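Local coordinates for beta-xylanase (Caldicellulosiruptor kristjanssonii, PDB 7NWN), which probably binds plant cell-wall polysaccharide, being a family 9 carbohydrate-binding module of a multimodular, hyperthermostable xylanase-glucuronoyl esterase, at residues 64-68 against 155-159; 115-121 against 132-137. All blocks are in the same frame, centred on the assembly; numbering follows the deposited sequence.

Contact 1: residues 64-68 against 155-159; sequences MWDDN and KPING. With EDO (1,2-ethanediol), chain J.
Pro156 lies against the indole of Trp65 and the carbonyls of 66-67, in a contact that buries 220 Å² in all without a direct hydrogen bond between residues 64-68 and 155-159. At the start of 155-159, Lys155 is linked to 64-68 only through a bound ethanediol, probably from the crystallisation liquor: NZ donates to O2 of the diol, whose O1 donates to the carbonyl oxygen of Asp67. The lysine is poorly ordered, so this link is best read as incidental. Next, Pro156 CD lies 3.2 Å from Asp67 O and Pro156 CG 3.5 Å from Asp66 O. Pro156 CG also meets the benzo part of the indole, 3.7 Å from Trp65 CE3, the two side chains running past each other in opposite senses. The indole is placed there by a chi1 of 70°, which sets CG of Trp65 between its backbone N and carbonyl carbon. A water donates to both Pro156 O, at 2.9 Å, and Asp67 O, at 3.0 Å, bridging the two backbones. At Ile157 the main chain does the touching, Ile157 C being 3.8 Å from Trp65 CH2. Asn158 OD1 then comes to the ring edge, in the indole plane and 3.6 Å from Trp65 CZ2, with its amide turned 86° from the ring. That oxygen also accepts from Arg205 N, while Trp65 NE1 donates to Lys203 O and Asp67 OD1 forms a salt bridge with Arg205 NE. Asp66 OD1 accepts from Asn68 N at 2.8 Å, an Asx turn, and OD2 of the same carboxylate is hydrogen-bonded to Tyr71 OH and Ser29 OG. With Leu202 touching both Trp65 and Pro156, a loop crossing between the sheets of the sandwich packs on a tryptophan of strand 58-66.

Contact 2: residues 115-121 against 132-137; sequences YRVNYNN and RFYTKT
Tyr115 and Phe133 meet in an offset stack, their ring centroids 4.6 Å apart and their planes only 8° from parallel. The offset puts each CB over the other's ring: Tyr115 CB stands 3.6 Å from the Phe133 centroid, and Phe133 CB 3.9 Å from that of Tyr115, two CH-pi contacts. Phe133 reaches this position with CG anti to its backbone N (chi1 -173°), and its opposite face is covered near the rim by Thr135 CG2. The phenol of Tyr115 passes beside Arg132 CB and hydrogen-bonds Asp129 O, which holds the far end of the ring. Thr137, the third large contributor, works at the turn: Thr137 OG1 donates to Tyr119 O at 2.9 Å, from above the carbonyl plane, while Thr137 CG2 lies against Asn118 O and Asn121 OD1. Next to it Asn121 grips Thr135 twice, OD1 accepting from Thr135 OG1 at 2.7 Å and ND2 donating to Thr135 O at 3.0 Å; Thr135 OG1 is also hydrogen-bonded to Lys123 NZ. Replacing Asn121 by an alanine would remove both bonds and is likely to leave the type I turn 118-121 less firmly tied to the edge strand. The strand axes approach to 8.5 Å at 23° and share no backbone hydrogen bonds, as expected for strands from opposing sheets packed face to face in a beta-sandwich.

How the contacts relate
From the N terminus, the chain enters contact 1 on strand 58-66, an outermost strand of the four-stranded sheet. It turns back through 69-77 and crosses to the larger mixed sheet, where strand 112-118 leads into the first half of contact 2. Strand 133-140, the other outer strand of the four-stranded sheet, closes that short loop. Strand 143-151 and the loop after it then bring in 155-159, closing the longer loop of contact 1, within which contact 2 lies entirely. The contact centres are 21 Å apart. Contact 2 joins the two sheets through their facing sides; contact 1 fastens the inter-sheet connection at one end.

Contact 1: residues 64-68 against 155-159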
loop_
_atom_site.group_PDB
_atom_site.type_symbol
_atom_site.label_atom_id
_atom_site.label_comp_id
_atom_site.label_asym_id
_atom_site.label_seq_id
_atom_site.Cartn_x
_atom_site.Cartn_y
_atom_site.Cartn_z
ATOM N N MET A 64 -1.054 4.655 7.712
ATOM C CA MET A 64 -1.651 5.646 8.600
ATOM C C MET A 64 -3.114 5.735 8.182
ATOM O O MET A 64 -3.429 5.419 7.035
ATOM C CB MET A 64 -0.930 6.992 8.428
ATOM C CG MET A 64 -1.153 7.999 9.560
ATOM S SD MET A 64 0.004 9.407 9.491
ATOM C CE MET A 64 1.557 8.598 9.760
ATOM N N TRP A 65 -4.017 6.106 9.099
ATOM C CA TRP A 65 -5.409 6.297 8.712
ATOM C C TRP A 65 -5.961 7.600 9.273
ATOM O O TRP A 65 -5.520 8.062 10.318
ATOM C CB TRP A 65 -6.278 5.135 9.216
ATOM C CG TRP A 65 -6.481 5.105 10.707
ATOM C CD1 TRP A 65 -5.591 4.685 11.657
ATOM C CD2 TRP A 65 -7.677 5.481 11.411
ATOM N NE1 TRP A 65 -6.148 4.760 12.913
ATOM C CE2 TRP A 65 -7.440 5.226 12.788
ATOM C CE3 TRP A 65 -8.923 5.995 11.016
ATOM C CZ2 TRP A 65 -8.407 5.502 13.765
ATOM C CZ3 TRP A 65 -9.904 6.205 11.978
ATOM C CH2 TRP A 65 -9.617 6.010 13.333
ATOM N N ASP A 66 -6.949 8.140 8.572
ATOM C CA ASP A 66 -7.733 9.224 9.121
ATOM C C ASP A 66 -9.212 8.907 8.903
ATOM O O ASP A 66 -9.546 7.883 8.321
ATOM C CB ASP A 66 -7.275 10.603 8.618
ATOM C CG ASP A 66 -7.566 10.928 7.162
ATOM O OD1 ASP A 66 -8.518 10.368 6.580
ATOM O OD2 ASP A 66 -6.892 11.836 6.640
ATOM N N ASP A 67 -10.079 9.862 9.248
ATOM C CA ASP A 67 -11.512 9.638 9.186
ATOM C C ASP A 67 -11.961 9.256 7.785
ATOM O O ASP A 67 -13.019 8.657 7.698
ATOM C CB ASP A 67 -12.331 10.863 9.637
ATOM C CG ASP A 67 -12.164 11.133 11.126
ATOM O OD1 ASP A 67 -11.647 10.246 11.864
ATOM O OD2 ASP A 67 -12.464 12.243 11.524
ATOM N N ASN A 68 -11.220 9.661 6.723
ATOM C CA ASN A 68 -11.710 9.515 5.366
ATOM C C ASN A 68 -10.925 8.491 4.520
ATOM O O ASN A 68 -11.324 8.224 3.383
ATOM C CB ASN A 68 -11.695 10.857 4.624
ATOM C CG ASN A 68 -12.462 11.922 5.384
ATOM O OD1 ASN A 68 -13.642 11.727 5.649
ATOM N ND2 ASN A 68 -11.807 13.029 5.723
ATOM N N LYS A 155 -16.987 4.442 7.404
ATOM C CA LYS A 155 -16.359 5.347 8.360
ATOM C C LYS A 155 -15.463 4.545 9.295
ATOM O O LYS A 155 -15.939 3.681 10.010
ATOM C CB LYS A 155 -17.404 6.051 9.230
ATOM C CG LYS A 155 -17.755 7.464 8.779
ATOM C CD LYS A 155 -18.578 7.514 7.497
ATOM C CE LYS A 155 -19.151 8.882 7.173
ATOM N NZ LYS A 155 -20.020 8.836 5.967
ATOM N N PRO A 156 -14.127 4.728 9.295
ATOM C CA PRO A 156 -13.318 3.942 10.221
ATOM C C PRO A 156 -13.351 4.575 11.604
ATOM O O PRO A 156 -13.516 5.779 11.740
ATOM C CB PRO A 156 -11.930 4.029 9.565
ATOM C CG PRO A 156 -11.931 5.388 8.883
ATOM C CD PRO A 156 -13.346 5.563 8.349
ATOM N N ILE A 157 -13.162 3.742 12.622
ATOM C CA ILE A 157 -13.131 4.158 14.002
ATOM C C ILE A 157 -12.036 3.324 14.636
ATOM O O ILE A 157 -11.591 2.353 14.023
ATOM C CB ILE A 157 -14.508 3.890 14.644
ATOM C CG1 ILE A 157 -14.934 2.420 14.524
ATOM C CG2 ILE A 157 -15.523 4.847 14.039
ATOM C CD1 ILE A 157 -15.949 1.947 15.584
ATOM N N ASN A 158 -11.613 3.694 15.848
ATOM C CA ASN A 158 -10.631 2.897 16.569
ATOM C C ASN A 158 -11.155 1.479 16.726
ATOM O O ASN A 158 -12.305 1.323 17.100
ATOM C CB ASN A 158 -10.406 3.437 17.973
ATOM C CG ASN A 158 -9.642 4.744 17.975
ATOM O OD1 ASN A 158 -8.646 4.896 17.263
ATOM N ND2 ASN A 158 -10.081 5.670 18.817
ATOM N N GLY A 159 -10.315 0.490 16.417
ATOM C CA GLY A 159 -10.675 -0.910 16.517
ATOM C C GLY A 159 -11.189 -1.510 15.206
ATOM O O GLY A 159 -11.218 -2.724 15.101
HETATM C C1 EDO J . -16.200 9.614 5.062
HETATM O O1 EDO J . -15.865 8.994 6.294
HETATM C C2 EDO J . -16.415 8.640 3.968
HETATM O O2 EDO J . -17.738 8.123 3.935
HETATM O O HOH W 1 -14.405 8.062 10.279
#

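Contact 2: residues 115-121 against 132-137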
loop_
_atom_site.group_PDB
_atom_site.type_symbol
_atom_site.label_atom_id
_atom_site.label_comp_id
_atom_site.label_asym_id
_atom_site.label_seq_id
_atom_site.Cartn_x
_atom_site.Cartn_y
_atom_site.Cartn_z
ATOM N N TYR A 115 -5.191 -2.119 -6.180
ATOM C CA TYR A 115 -4.652 -0.977 -6.918
ATOM C C TYR A 115 -3.159 -1.219 -7.134
ATOM O O TYR A 115 -2.555 -1.996 -6.394
ATOM C CB TYR A 115 -4.817 0.294 -6.080
ATOM C CG TYR A 115 -6.251 0.741 -5.900
ATOM C CD1 TYR A 115 -7.103 0.925 -6.977
ATOM C CD2 TYR A 115 -6.742 1.030 -4.633
ATOM C CE1 TYR A 115 -8.422 1.346 -6.787
ATOM C CE2 TYR A 115 -8.037 1.510 -4.438
ATOM C CZ TYR A 115 -8.899 1.628 -5.513
ATOM O OH TYR A 115 -10.175 2.093 -5.315
ATOM N N ARG A 116 -2.603 -0.530 -8.136
ATOM C CA ARG A 116 -1.182 -0.664 -8.504
ATOM C C ARG A 116 -0.714 0.718 -8.958
ATOM O O ARG A 116 -1.503 1.443 -9.564
ATOM C CB ARG A 116 -1.028 -1.655 -9.686
ATOM C CG ARG A 116 0.415 -1.954 -10.136
ATOM C CD ARG A 116 0.473 -2.894 -11.383
ATOM N NE ARG A 116 -0.075 -4.227 -11.047
ATOM C CZ ARG A 116 -1.327 -4.636 -11.308
ATOM N NH1 ARG A 116 -2.171 -3.867 -11.990
ATOM N NH2 ARG A 116 -1.724 -5.819 -10.867
ATOM N N VAL A 117 0.551 1.075 -8.643
ATOM C CA VAL A 117 1.132 2.303 -9.172
ATOM C C VAL A 117 2.603 1.991 -9.443
ATOM O O VAL A 117 3.256 1.308 -8.634
ATOM C CB VAL A 117 0.954 3.506 -8.204
ATOM C CG1 VAL A 117 1.463 3.224 -6.796
ATOM C CG2 VAL A 117 1.524 4.811 -8.742
ATOM N N ASN A 118 3.080 2.393 -10.630
ATOM C CA ASN A 118 4.487 2.194 -10.961
ATOM C C ASN A 118 5.339 3.396 -10.509
ATOM O O ASN A 118 4.805 4.398 -10.045
ATOM C CB ASN A 118 4.641 1.839 -12.444
ATOM C CG ASN A 118 4.529 3.001 -13.415
ATOM O OD1 ASN A 118 4.491 4.168 -13.038
ATOM N ND2 ASN A 118 4.524 2.690 -14.707
ATOM N N TYR A 119 6.674 3.317 -10.708
ATOM C CA TYR A 119 7.586 4.320 -10.165
ATOM C C TYR A 119 7.386 5.652 -10.892
ATOM O O TYR A 119 7.797 6.642 -10.329
ATOM C CB TYR A 119 9.060 3.866 -10.242
ATOM C CG TYR A 119 9.514 3.595 -11.652
ATOM C CD1 TYR A 119 9.271 2.363 -12.257
ATOM C CD2 TYR A 119 10.047 4.605 -12.435
ATOM C CE1 TYR A 119 9.631 2.125 -13.580
ATOM C CE2 TYR A 119 10.438 4.373 -13.751
ATOM C CZ TYR A 119 10.219 3.132 -14.337
ATOM O OH TYR A 119 10.532 2.899 -15.660
ATOM N N ASN A 120 6.753 5.681 -12.095
ATOM C CA ASN A 120 6.415 6.922 -12.812
ATOM C C ASN A 120 5.023 7.452 -12.433
ATOM O O ASN A 120 4.498 8.363 -13.104
ATOM C CB ASN A 120 6.479 6.768 -14.339
ATOM C CG ASN A 120 7.913 6.677 -14.795
ATOM O OD1 ASN A 120 8.793 7.299 -14.193
ATOM N ND2 ASN A 120 8.163 5.834 -15.781
ATOM N N ASN A 121 4.428 6.831 -11.410
ATOM C CA ASN A 121 3.130 7.259 -10.882
ATOM C C ASN A 121 1.943 6.894 -11.776
ATOM O O ASN A 121 0.848 7.484 -11.611
ATOM C CB ASN A 121 3.049 8.764 -10.620
ATOM C CG ASN A 121 2.016 9.052 -9.534
ATOM O OD1 ASN A 121 1.915 8.292 -8.572
ATOM N ND2 ASN A 121 1.302 10.163 -9.666
ATOM N N ARG A 132 -10.876 6.514 -6.140
ATOM C CA ARG A 132 -10.598 6.515 -4.712
ATOM C C ARG A 132 -9.089 6.590 -4.448
ATOM O O ARG A 132 -8.707 6.794 -3.306
ATOM C CB ARG A 132 -11.125 5.219 -4.085
ATOM C CG ARG A 132 -12.645 5.095 -4.309
ATOM C CD ARG A 132 -13.126 3.733 -3.826
ATOM N NE ARG A 132 -12.885 3.544 -2.418
ATOM C CZ ARG A 132 -13.363 2.552 -1.696
ATOM N NH1 ARG A 132 -14.147 1.652 -2.269
ATOM N NH2 ARG A 132 -13.106 2.484 -0.399
ATOM N N PHE A 133 -8.266 6.409 -5.506
ATOM C CA PHE A 133 -6.825 6.155 -5.364
ATOM C C PHE A 133 -6.072 7.398 -5.832
ATOM O O PHE A 133 -6.269 7.894 -6.964
ATOM C CB PHE A 133 -6.435 4.922 -6.192
ATOM C CG PHE A 133 -5.028 4.380 -6.053
ATOM C CD1 PHE A 133 -4.480 4.167 -4.804
ATOM C CD2 PHE A 133 -4.345 3.906 -7.176
ATOM C CE1 PHE A 133 -3.229 3.577 -4.651
ATOM C CE2 PHE A 133 -3.092 3.298 -7.037
ATOM C CZ PHE A 133 -2.516 3.167 -5.784
ATOM N N TYR A 134 -5.260 7.954 -4.922
ATOM C CA TYR A 134 -4.540 9.168 -5.283
ATOM C C TYR A 134 -3.083 8.985 -4.864
ATOM O O TYR A 134 -2.838 8.670 -3.695
ATOM C CB TYR A 134 -5.138 10.333 -4.503
ATOM C CG TYR A 134 -4.508 11.688 -4.704
ATOM C CD1 TYR A 134 -3.971 12.097 -5.926
ATOM C CD2 TYR A 134 -4.475 12.584 -3.634
ATOM C CE1 TYR A 134 -3.430 13.366 -6.058
ATOM C CE2 TYR A 134 -3.944 13.864 -3.752
ATOM C CZ TYR A 134 -3.415 14.252 -4.974
ATOM O OH TYR A 134 -2.910 15.512 -5.083
ATOM N N THR A 135 -2.143 9.221 -5.813
ATOM C CA THR A 135 -0.758 8.811 -5.549
ATOM C C THR A 135 0.197 9.890 -6.058
ATOM O O THR A 135 -0.118 10.602 -7.013
ATOM C CB THR A 135 -0.400 7.474 -6.232
ATOM O OG1 THR A 135 -0.516 7.681 -7.642
ATOM C CG2 THR A 135 -1.288 6.319 -5.808
ATOM N N LYS A 136 1.396 9.894 -5.466
ATOM C CA LYS A 136 2.562 10.595 -5.991
ATOM C C LYS A 136 3.762 9.664 -5.834
ATOM O O LYS A 136 3.769 8.829 -4.916
ATOM C CB LYS A 136 2.817 11.840 -5.138
ATOM C CG LYS A 136 1.733 12.892 -5.292
ATOM C CD LYS A 136 1.677 13.515 -6.649
ATOM C CE LYS A 136 0.595 14.575 -6.668
ATOM N NZ LYS A 136 0.247 14.944 -8.072
ATOM N N THR A 137 4.762 9.824 -6.710
ATOM C CA THR A 137 5.957 9.017 -6.563
ATOM C C THR A 137 7.155 9.965 -6.634
ATOM O O THR A 137 7.036 11.095 -7.059
ATOM C CB THR A 137 6.104 7.934 -7.656
ATOM O OG1 THR A 137 6.213 8.580 -8.916
ATOM C CG2 THR A 137 4.949 6.956 -7.667
#